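Local coordinates for protein mini spindles (Drosophila melanogaster, PDB 5VJC) that probably binds tubulin through HEAT-repeat TOG domains such as this one, promoting microtubule dynamics and formation of the mitotic spindle, at residues E40-Q45 with L89-K94; W95-F100 with S135-H140; Y114-F119 with V156-R161. One frame throughout, in Å; residues are numbered along the deposited sequence.

Contact 1 of 3, residues E40-Q45 with L89-K94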
loop_
_atom_site.group_PDB
_atom_site.type_symbol
_atom_site.label_atom_id
_atom_site.label_comp_id
_atom_site.label_asym_id
_atom_site.label_seq_id
_atom_site.Cartn_x
_atom_site.Cartn_y
_atom_site.Cartn_z
ATOM N N GLU A 40 10.601 -12.779 -13.975
ATOM C CA GLU A 40 11.905 -13.435 -14.164
ATOM C C GLU A 40 12.977 -12.859 -13.252
ATOM O O GLU A 40 13.776 -13.599 -12.678
ATOM C CB GLU A 40 12.358 -13.339 -15.627
ATOM C CG GLU A 40 11.504 -14.192 -16.565
ATOM C CD GLU A 40 11.175 -15.551 -15.950
ATOM O OE1 GLU A 40 12.130 -16.292 -15.609
ATOM O OE2 GLU A 40 9.967 -15.859 -15.778
ATOM N N LEU A 41 12.997 -11.541 -13.112
ATOM C CA LEU A 41 13.900 -10.902 -12.142
ATOM C C LEU A 41 13.670 -11.427 -10.722
ATOM O O LEU A 41 14.608 -11.837 -10.028
ATOM C CB LEU A 41 13.717 -9.382 -12.172
ATOM C CG LEU A 41 14.357 -8.628 -11.006
ATOM C CD1 LEU A 41 15.880 -8.732 -11.112
ATOM C CD2 LEU A 41 13.908 -7.188 -11.022
ATOM N N LEU A 42 12.421 -11.417 -10.268
ATOM C CA LEU A 42 12.140 -11.874 -8.903
ATOM C C LEU A 42 12.540 -13.351 -8.707
ATOM O O LEU A 42 13.072 -13.736 -7.655
ATOM C CB LEU A 42 10.659 -11.694 -8.554
ATOM C CG LEU A 42 10.284 -12.098 -7.132
ATOM C CD1 LEU A 42 11.039 -11.234 -6.109
ATOM C CD2 LEU A 42 8.763 -11.975 -6.924
ATOM N N ARG A 43 12.247 -14.181 -9.696
ATOM C CA ARG A 43 12.599 -15.585 -9.570
ATOM C C ARG A 43 14.136 -15.752 -9.530
ATOM O O ARG A 43 14.661 -16.504 -8.718
ATOM C CB ARG A 43 11.989 -16.407 -10.709
ATOM C CG ARG A 43 12.219 -17.910 -10.522
ATOM C CD ARG A 43 11.576 -18.792 -11.623
ATOM N NE ARG A 43 11.729 -20.195 -11.232
ATOM C CZ ARG A 43 10.786 -21.131 -11.348
ATOM N NH1 ARG A 43 9.600 -20.831 -11.879
ATOM N NH2 ARG A 43 11.038 -22.374 -10.939
ATOM N N ASP A 44 14.838 -15.023 -10.392
ATOM C CA ASP A 44 16.311 -14.978 -10.359
ATOM C C ASP A 44 16.849 -14.611 -8.976
ATOM O O ASP A 44 17.718 -15.299 -8.426
ATOM C CB ASP A 44 16.826 -13.974 -11.392
ATOM C CG ASP A 44 16.863 -14.556 -12.806
ATOM O OD1 ASP A 44 16.422 -15.712 -12.974
ATOM O OD2 ASP A 44 17.318 -13.860 -13.749
ATOM N N GLN A 45 16.317 -13.531 -8.402
ATOM C CA GLN A 45 16.767 -13.062 -7.095
ATOM C C GLN A 45 16.459 -14.053 -5.990
ATOM O O GLN A 45 17.239 -14.195 -5.054
ATOM C CB GLN A 45 16.135 -11.714 -6.750
ATOM C CG GLN A 45 16.674 -10.558 -7.586
ATOM C CD GLN A 45 16.038 -9.246 -7.191
ATOM O OE1 GLN A 45 14.839 -9.197 -6.875
ATOM N NE2 GLN A 45 16.830 -8.179 -7.176
ATOM N N LEU A 89 12.625 -10.161 3.340
ATOM C CA LEU A 89 11.390 -9.372 3.318
ATOM C C LEU A 89 11.085 -8.752 1.960
ATOM O O LEU A 89 9.938 -8.776 1.497
ATOM C CB LEU A 89 11.454 -8.250 4.371
ATOM C CG LEU A 89 10.230 -7.321 4.443
ATOM C CD1 LEU A 89 8.931 -8.092 4.807
ATOM C CD2 LEU A 89 10.489 -6.140 5.426
ATOM N N ASP A 90 12.112 -8.170 1.347
ATOM C CA ASP A 90 11.953 -7.468 0.078
ATOM C C ASP A 90 11.439 -8.412 -1.022
ATOM O O ASP A 90 10.564 -8.032 -1.823
ATOM C CB ASP A 90 13.283 -6.787 -0.329
ATOM C CG ASP A 90 14.439 -7.789 -0.532
ATOM O OD1 ASP A 90 14.672 -8.638 0.358
ATOM O OD2 ASP A 90 15.114 -7.720 -1.592
ATOM N N LEU A 91 11.940 -9.651 -1.039
ATOM C CA LEU A 91 11.493 -10.654 -2.009
ATOM C C LEU A 91 10.036 -11.049 -1.755
ATOM O O LEU A 91 9.254 -11.223 -2.690
ATOM C CB LEU A 91 12.373 -11.915 -1.941
ATOM C CG LEU A 91 13.873 -11.649 -2.154
ATOM C CD1 LEU A 91 14.715 -12.917 -1.885
ATOM C CD2 LEU A 91 14.047 -11.172 -3.580
ATOM N N ILE A 92 9.693 -11.222 -0.489
ATOM C CA ILE A 92 8.333 -11.648 -0.139
ATOM C C ILE A 92 7.318 -10.536 -0.433
ATOM O O ILE A 92 6.226 -10.820 -0.942
ATOM C CB ILE A 92 8.224 -12.064 1.337
ATOM C CG1 ILE A 92 9.096 -13.300 1.612
ATOM C CG2 ILE A 92 6.784 -12.371 1.706
ATOM C CD1 ILE A 92 8.848 -14.440 0.653
ATOM N N LEU A 93 7.680 -9.286 -0.127
ATOM C CA LEU A 93 6.814 -8.154 -0.451
ATOM C C LEU A 93 6.610 -8.082 -1.963
ATOM O O LEU A 93 5.474 -7.911 -2.423
ATOM C CB LEU A 93 7.376 -6.823 0.091
ATOM C CG LEU A 93 7.414 -6.685 1.625
ATOM C CD1 LEU A 93 8.061 -5.379 2.058
ATOM C CD2 LEU A 93 5.981 -6.822 2.258
ATOM N N LYS A 94 7.696 -8.231 -2.731
ATOM C CA LYS A 94 7.602 -8.231 -4.197
ATOM C C LYS A 94 6.686 -9.325 -4.711
ATOM O O LYS A 94 5.896 -9.094 -5.635
ATOM C CB LYS A 94 8.976 -8.394 -4.851
ATOM C CG LYS A 94 9.837 -7.139 -4.823
ATOM C CD LYS A 94 11.242 -7.398 -5.399
ATOM C CE LYS A 94 12.030 -6.092 -5.454
ATOM N NZ LYS A 94 13.392 -6.276 -6.043
HETATM O O HOH W 1 16.359 -5.565 -6.013
#
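The side chain of Leu-42 sets off opposite its own backbone N (chi1 -178°), which swings CD1 and CD2 over to Lys-94. Lys-94 in turn starts opposite its carbonyl carbon (chi1 -76°) and then runs straight, so its amine reaches Gln-45. Leu-42 CD1 lies 3.7 Å from Lys-94 CB. The same methyl meets the lysine again further out, at CD. Leu-42 CD1 also sits 3.9 Å from Leu-91 CD2. Leu-42 thus covers the aliphatic stem of the lysine and the tip of the leucine one turn earlier. Cutting Leu-42 back to an alanine removes both methyls and would probably open a gap beside the Lys-94 stem, leaving that chain freer to shift. Leu-91 CD2 also touches Gln-45, 3.8 Å from its CB. Beyond this apolar patch the ends are polar. The Gln-45 and Lys-94 chains cross at about a right angle, and Lys-94 NZ donates a weak hydrogen bond to Gln-45 OE1 at 3.4 Å. A water bridges the two ends. It accepts from Gln-45 NE2 at 2.9 Å and more weakly from Lys-94 NZ at 3.1 Å. Both ends of the amide thus have a partner, which is likely to limit its turning. Helix 13-22 borders this polar side, with Arg-17 against Gln-45 and Leu-91, and Glu-21 against Lys-94. The two helix segments run roughly antiparallel, 148° between directions, with axes 10.6 Å apart. Antiparallel helix packing of this kind is in keeping with the alpha-solenoid architecture of a HEAT-repeat TOG domain.

Contact 2 of 3, residues W95-F100 with S135-H140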
loop_
_atom_site.group_PDB
_atom_site.type_symbol
_atom_site.label_atom_id
_atom_site.label_comp_id
_atom_site.label_asym_id
_atom_site.label_seq_id
_atom_site.Cartn_x
_atom_site.Cartn_y
_atom_site.Cartn_z
ATOM N N TRP A 95 6.797 -10.516 -4.137
ATOM C CA TRP A 95 5.976 -11.637 -4.609
ATOM C C TRP A 95 4.489 -11.336 -4.354
ATOM O O TRP A 95 3.635 -11.662 -5.167
ATOM C CB TRP A 95 6.365 -12.956 -3.928
ATOM C CG TRP A 95 5.497 -14.110 -4.376
ATOM C CD1 TRP A 95 5.537 -14.747 -5.588
ATOM C CD2 TRP A 95 4.445 -14.743 -3.628
ATOM N NE1 TRP A 95 4.575 -15.735 -5.636
ATOM C CE2 TRP A 95 3.901 -15.758 -4.445
ATOM C CE3 TRP A 95 3.921 -14.560 -2.340
ATOM C CZ2 TRP A 95 2.853 -16.571 -4.025
ATOM C CZ3 TRP A 95 2.872 -15.374 -1.924
ATOM C CH2 TRP A 95 2.353 -16.364 -2.760
ATOM N N LEU A 96 4.193 -10.701 -3.230
ATOM C CA LEU A 96 2.803 -10.372 -2.939
ATOM C C LEU A 96 2.294 -9.274 -3.881
ATOM O O LEU A 96 1.149 -9.337 -4.315
ATOM C CB LEU A 96 2.639 -9.989 -1.463
ATOM C CG LEU A 96 2.872 -11.256 -0.625
ATOM C CD1 LEU A 96 3.256 -10.935 0.800
ATOM C CD2 LEU A 96 1.628 -12.195 -0.694
ATOM N N THR A 97 3.140 -8.311 -4.243
ATOM C CA THR A 97 2.704 -7.266 -5.168
ATOM C C THR A 97 2.279 -7.880 -6.512
ATOM O O THR A 97 1.367 -7.362 -7.163
ATOM C CB THR A 97 3.785 -6.175 -5.432
ATOM O OG1 THR A 97 4.882 -6.718 -6.180
ATOM C CG2 THR A 97 4.288 -5.528 -4.110
ATOM N N LEU A 98 2.913 -8.981 -6.926
ATOM C CA LEU A 98 2.441 -9.672 -8.134
ATOM C C LEU A 98 1.043 -10.268 -7.939
ATOM O O LEU A 98 0.193 -10.159 -8.810
ATOM C CB LEU A 98 3.419 -10.770 -8.550
ATOM C CG LEU A 98 4.821 -10.293 -8.897
ATOM C CD1 LEU A 98 5.690 -11.524 -9.142
ATOM C CD2 LEU A 98 4.821 -9.374 -10.137
ATOM N N ARG A 99 0.810 -10.866 -6.773
ATOM C CA ARG A 99 -0.490 -11.428 -6.412
ATOM C C ARG A 99 -1.601 -10.388 -6.268
ATOM O O ARG A 99 -2.787 -10.729 -6.282
ATOM C CB ARG A 99 -0.378 -12.222 -5.101
ATOM C CG ARG A 99 0.372 -13.531 -5.292
ATOM C CD ARG A 99 -0.088 -14.133 -6.598
ATOM N NE ARG A 99 0.835 -15.089 -7.197
ATOM C CZ ARG A 99 2.094 -14.836 -7.527
ATOM N NH1 ARG A 99 2.633 -13.650 -7.279
ATOM N NH2 ARG A 99 2.838 -15.790 -8.086
ATOM N N PHE A 100 -1.226 -9.125 -6.111
ATOM C CA PHE A 100 -2.235 -8.075 -6.038
ATOM C C PHE A 100 -2.898 -7.829 -7.394
ATOM O O PHE A 100 -3.983 -7.259 -7.454
ATOM C CB PHE A 100 -1.630 -6.780 -5.508
ATOM C CG PHE A 100 -1.235 -6.845 -4.052
ATOM C CD1 PHE A 100 -1.744 -7.828 -3.221
ATOM C CD2 PHE A 100 -0.340 -5.928 -3.523
ATOM C CE1 PHE A 100 -1.381 -7.888 -1.873
ATOM C CE2 PHE A 100 0.030 -5.980 -2.176
ATOM C CZ PHE A 100 -0.493 -6.962 -1.356
ATOM N N SER A 135 8.869 1.501 -1.263
ATOM C CA SER A 135 8.553 1.916 -2.630
ATOM C C SER A 135 8.055 0.779 -3.510
ATOM O O SER A 135 7.223 0.981 -4.378
ATOM C CB SER A 135 9.787 2.541 -3.294
ATOM O OG SER A 135 9.921 3.870 -2.859
ATOM N N SER A 136 8.598 -0.412 -3.303
ATOM C CA SER A 136 8.238 -1.554 -4.137
ATOM C C SER A 136 6.856 -2.074 -3.793
ATOM O O SER A 136 6.250 -2.807 -4.581
ATOM C CB SER A 136 9.238 -2.683 -3.954
ATOM O OG SER A 136 9.004 -3.294 -2.691
ATOM N N PHE A 137 6.376 -1.708 -2.602
ATOM C CA PHE A 137 5.255 -2.408 -1.993
ATOM C C PHE A 137 3.989 -1.564 -1.881
ATOM O O PHE A 137 2.942 -1.980 -2.333
ATOM C CB PHE A 137 5.653 -2.913 -0.602
ATOM C CG PHE A 137 4.533 -3.584 0.147
ATOM C CD1 PHE A 137 3.920 -4.721 -0.362
ATOM C CD2 PHE A 137 4.092 -3.076 1.369
ATOM C CE1 PHE A 137 2.863 -5.350 0.339
ATOM C CE2 PHE A 137 3.053 -3.701 2.080
ATOM C CZ PHE A 137 2.446 -4.834 1.564
ATOM N N VAL A 138 4.101 -0.387 -1.278
ATOM C CA VAL A 138 2.925 0.426 -0.945
ATOM C C VAL A 138 2.022 0.849 -2.124
ATOM O O VAL A 138 0.814 0.753 -1.993
ATOM C CB VAL A 138 3.362 1.677 -0.160
ATOM C CG1 VAL A 138 2.153 2.550 0.244
ATOM C CG2 VAL A 138 4.163 1.248 1.061
ATOM N N PRO A 139 2.589 1.301 -3.273
ATOM C CA PRO A 139 1.694 1.701 -4.376
ATOM C C PRO A 139 0.797 0.559 -4.841
ATOM O O PRO A 139 -0.370 0.774 -5.202
ATOM C CB PRO A 139 2.656 2.102 -5.508
ATOM C CG PRO A 139 3.941 2.342 -4.860
ATOM C CD PRO A 139 4.002 1.549 -3.597
ATOM N N HIS A 140 1.359 -0.650 -4.816
ATOM C CA HIS A 140 0.667 -1.824 -5.278
ATOM C C HIS A 140 -0.360 -2.277 -4.268
ATOM O O HIS A 140 -1.460 -2.706 -4.642
ATOM C CB HIS A 140 1.664 -2.948 -5.582
ATOM C CG HIS A 140 2.709 -2.548 -6.568
ATOM N ND1 HIS A 140 2.441 -2.400 -7.911
ATOM C CD2 HIS A 140 4.012 -2.218 -6.399
ATOM C CE1 HIS A 140 3.546 -2.023 -8.533
ATOM N NE2 HIS A 140 4.513 -1.904 -7.640
#
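Thr-97 OG1, on the side chain that meets Phe-137 and His-140, is gripped twice: by Lys-94 O on its own helix and by Trp-29 NE1. With the hydroxyl held there (chi1 69°), the methyl is the branch that faces helix 131-142. Thr-97 CG2 lies 3.4 Å from Ser-136 O and 3.9 Å from Phe-137 CD1, where it meets the phenylalanine ring at its edge. Thr-97 CB rests 3.9 Å from His-140 CB, so the threonine packs against three residues of the facing helix. Phe-100 carries the next turn. Its CE2 comes 3.8 Å from Phe-137 CE1, which lies near the plane of the Phe-100 ring, at its edge. Phe-100 CD2 is 3.6 Å from His-140 O. The segments run nearly parallel, 20° apart, with axes 9.4 Å from each other. Helix 131-142 is kinked here, where the N atoms of Pro-139, which has no N-H, and of His-140 make no bond to the turn before. His-140 N bonds only weakly to Phe-137 O, 3.2 Å away. Ser-136 O is buried and finds no partner in the model, as expected where its usual donor one turn on has turned elsewhere. The His-140 ring is held by a hydrogen bond between His-140 ND1 and Tyr-101 OH and by the ring of Phe-31. No hydrogen bond crosses between the two segments. Cohesion between them rests on van der Waals contact; Thr-97 OG1, His-140 ND1 and Ser-136 OG (to Glu-133 O) bond outside the segments, and one buried carbonyl probably carries an energetic cost.

Contact 3 of 3, residues Y114-F119 with V156-R161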
loop_
_atom_site.group_PDB
_atom_site.type_symbol
_atom_site.label_atom_id
_atom_site.label_comp_id
_atom_site.label_asym_id
_atom_site.label_seq_id
_atom_site.Cartn_x
_atom_site.Cartn_y
_atom_site.Cartn_z
ATOM N N TYR A 114 -1.561 -12.702 6.179
ATOM C CA TYR A 114 -0.132 -12.978 6.370
ATOM C C TYR A 114 0.639 -11.693 6.586
ATOM O O TYR A 114 1.424 -11.565 7.523
ATOM C CB TYR A 114 0.432 -13.736 5.163
ATOM C CG TYR A 114 1.958 -13.888 5.168
ATOM C CD1 TYR A 114 2.618 -14.499 6.231
ATOM C CD2 TYR A 114 2.726 -13.429 4.099
ATOM C CE1 TYR A 114 4.002 -14.647 6.228
ATOM C CE2 TYR A 114 4.114 -13.582 4.091
ATOM C CZ TYR A 114 4.741 -14.187 5.151
ATOM O OH TYR A 114 6.124 -14.315 5.138
ATOM N N LEU A 115 0.395 -10.722 5.720
ATOM C CA LEU A 115 1.075 -9.433 5.814
ATOM C C LEU A 115 0.877 -8.762 7.163
ATOM O O LEU A 115 1.798 -8.111 7.670
ATOM C CB LEU A 115 0.591 -8.498 4.699
ATOM C CG LEU A 115 1.284 -8.771 3.367
ATOM C CD1 LEU A 115 0.479 -8.149 2.251
ATOM C CD2 LEU A 115 2.718 -8.198 3.394
ATOM N N VAL A 116 -0.328 -8.896 7.729
ATOM C CA VAL A 116 -0.570 -8.382 9.066
ATOM C C VAL A 116 0.372 -9.064 10.057
ATOM O O VAL A 116 0.948 -8.383 10.895
ATOM C CB VAL A 116 -2.047 -8.559 9.503
ATOM C CG1 VAL A 116 -2.224 -8.218 10.982
ATOM C CG2 VAL A 116 -2.946 -7.669 8.649
ATOM N N GLN A 117 0.538 -10.388 9.962
ATOM C CA GLN A 117 1.470 -11.106 10.857
ATOM C C GLN A 117 2.916 -10.635 10.634
ATOM O O GLN A 117 3.684 -10.459 11.583
ATOM C CB GLN A 117 1.423 -12.628 10.652
ATOM C CG GLN A 117 0.068 -13.351 10.655
ATOM C CD GLN A 117 0.237 -14.783 10.130
ATOM O OE1 GLN A 117 -0.308 -15.160 9.074
ATOM N NE2 GLN A 117 1.049 -15.579 10.842
ATOM N N VAL A 118 3.281 -10.442 9.372
ATOM C CA VAL A 118 4.622 -9.950 9.028
ATOM C C VAL A 118 4.906 -8.575 9.619
ATOM O O VAL A 118 5.944 -8.369 10.245
ATOM C CB VAL A 118 4.816 -9.871 7.499
ATOM C CG1 VAL A 118 6.067 -9.057 7.142
ATOM C CG2 VAL A 118 4.905 -11.275 6.909
ATOM N N PHE A 119 3.990 -7.626 9.428
ATOM C CA PHE A 119 4.286 -6.268 9.877
ATOM C C PHE A 119 4.257 -6.156 11.396
ATOM O O PHE A 119 5.003 -5.357 11.957
ATOM C CB PHE A 119 3.347 -5.257 9.200
ATOM C CG PHE A 119 3.850 -4.844 7.854
ATOM C CD1 PHE A 119 4.706 -3.765 7.723
ATOM C CD2 PHE A 119 3.558 -5.604 6.733
ATOM C CE1 PHE A 119 5.235 -3.415 6.490
ATOM C CE2 PHE A 119 4.075 -5.258 5.482
ATOM C CZ PHE A 119 4.915 -4.163 5.365
ATOM N N VAL A 156 -6.305 -4.485 3.317
ATOM C CA VAL A 156 -5.419 -3.439 2.805
ATOM C C VAL A 156 -5.253 -2.309 3.814
ATOM O O VAL A 156 -4.136 -1.888 4.112
ATOM C CB VAL A 156 -5.949 -2.878 1.479
ATOM C CG1 VAL A 156 -5.148 -1.661 1.017
ATOM C CG2 VAL A 156 -5.970 -3.988 0.408
ATOM N N ARG A 157 -6.369 -1.824 4.354
ATOM C CA ARG A 157 -6.325 -0.762 5.339
ATOM C C ARG A 157 -5.527 -1.186 6.588
ATOM O O ARG A 157 -4.735 -0.411 7.130
ATOM C CB ARG A 157 -7.772 -0.351 5.709
ATOM C CG ARG A 157 -7.948 0.960 6.495
ATOM C CD ARG A 157 -9.168 1.777 5.934
ATOM N NE ARG A 157 -10.275 0.892 5.606
ATOM C CZ ARG A 157 -11.056 1.028 4.539
ATOM N NH1 ARG A 157 -10.872 2.045 3.710
ATOM N NH2 ARG A 157 -12.030 0.149 4.321
ATOM N N ARG A 158 -5.728 -2.415 7.049
ATOM C CA ARG A 158 -5.058 -2.895 8.263
ATOM C C ARG A 158 -3.532 -2.948 8.062
ATOM O O ARG A 158 -2.745 -2.475 8.907
ATOM C CB ARG A 158 -5.610 -4.273 8.647
ATOM C CG ARG A 158 -4.915 -4.953 9.810
ATOM C CD ARG A 158 -5.438 -4.531 11.177
ATOM N NE ARG A 158 -4.963 -5.417 12.243
ATOM C CZ ARG A 158 -3.821 -5.248 12.915
ATOM N NH1 ARG A 158 -3.023 -4.218 12.650
ATOM N NH2 ARG A 158 -3.473 -6.110 13.867
ATOM N N VAL A 159 -3.124 -3.509 6.930
ATOM C CA VAL A 159 -1.705 -3.551 6.550
ATOM C C VAL A 159 -1.169 -2.140 6.351
ATOM O O VAL A 159 -0.112 -1.807 6.849
ATOM C CB VAL A 159 -1.506 -4.385 5.245
ATOM C CG1 VAL A 159 -0.031 -4.299 4.727
ATOM C CG2 VAL A 159 -1.933 -5.834 5.467
ATOM N N LEU A 160 -1.893 -1.303 5.612
ATOM C CA LEU A 160 -1.406 0.052 5.370
ATOM C C LEU A 160 -1.166 0.792 6.698
ATOM O O LEU A 160 -0.185 1.544 6.863
ATOM C CB LEU A 160 -2.386 0.837 4.498
ATOM C CG LEU A 160 -1.870 2.190 3.985
ATOM C CD1 LEU A 160 -0.840 2.026 2.855
ATOM C CD2 LEU A 160 -3.007 3.078 3.525
ATOM N N ARG A 161 -2.018 0.523 7.680
ATOM C CA ARG A 161 -1.894 1.251 8.942
ATOM C C ARG A 161 -0.838 0.657 9.858
ATOM O O ARG A 161 -0.494 1.255 10.876
ATOM C CB ARG A 161 -3.249 1.322 9.624
ATOM C CG ARG A 161 -4.159 2.284 8.864
ATOM C CD ARG A 161 -5.577 2.308 9.412
ATOM N NE ARG A 161 -6.437 3.104 8.545
ATOM C CZ ARG A 161 -7.691 3.439 8.838
ATOM N NH1 ARG A 161 -8.223 3.075 10.001
ATOM N NH2 ARG A 161 -8.396 4.170 7.977
#
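Segments 114-119 and 156-161 are helical and nearly parallel, 13° apart, with axes 9.3 Å from each other and the CA atoms of Val-116 and Val-159 at 5.6 Å. Val-159 is the centre of the contact. Its CG2 packs 3.7 Å from Leu-115 CB and 3.8 Å from Val-116 CG2, so this one methyl bridges two neighbouring residues. The other branch, Val-159 CG1, turns to Phe-119 and lies 4.3 Å from its CE2. Phe-119 is one turn on from Leu-115, and together they form an apolar wall on one side of Val-159. Val-116 uses both of its methyls. Val-116 CG2 lies 3.5 Å from Arg-158 CG. Val-116 CG1 lies over one face of the Arg-158 guanidinium, off toward its rim, and 3.8 Å from Arg-158 NH2. The arginine reaches this place by a bend in its chain (chi2 85°), which folds the flat group back over the valine; the two side chains cross at about a right angle. Arg-158 is exposed, so the contact grades from apolar inside to charged outside. No hydrogen bond joins the two segments, but Val-116 O accepts one from Gln-162 NE2, just beyond 156-161 on the same helix. Deeper in, Leu-141 of helix 131-142 packs on Val-159, and Phe-137 of that helix packs on Leu-115. On the far side of helix 150-166, Arg-157 and Arg-161 form salt bridges with Glu-190 and Glu-194. Close, almost parallel packing of segments 114-119 and 156-161, on helices 105-124 and 150-166, with a second layer of helices behind them, is typical of the stacked helical layers of a HEAT-repeat solenoid.

From the N terminus, contact 1 comes first. It closes a loop of 43 residues, mostly helical, and brings helix 36-48 onto helix 89-99. It closes before the other two open, so it stands in series with both. Contact 2 leaves from the later part of helix 89-99 and spans 34 residues to helix 131-142. Contact 3 opens inside that span, at helix 105-124, and closes beyond it at helix 150-166. Contacts 2 and 3 therefore cross. Leu-115 and Phe-119 of contact 3 both touch Phe-137 of contact 2. Leu-93 joins contact 1 to the same cluster. The three contacts tie helices 36-48, 89-99, 105-124, 131-142 and 150-166 together.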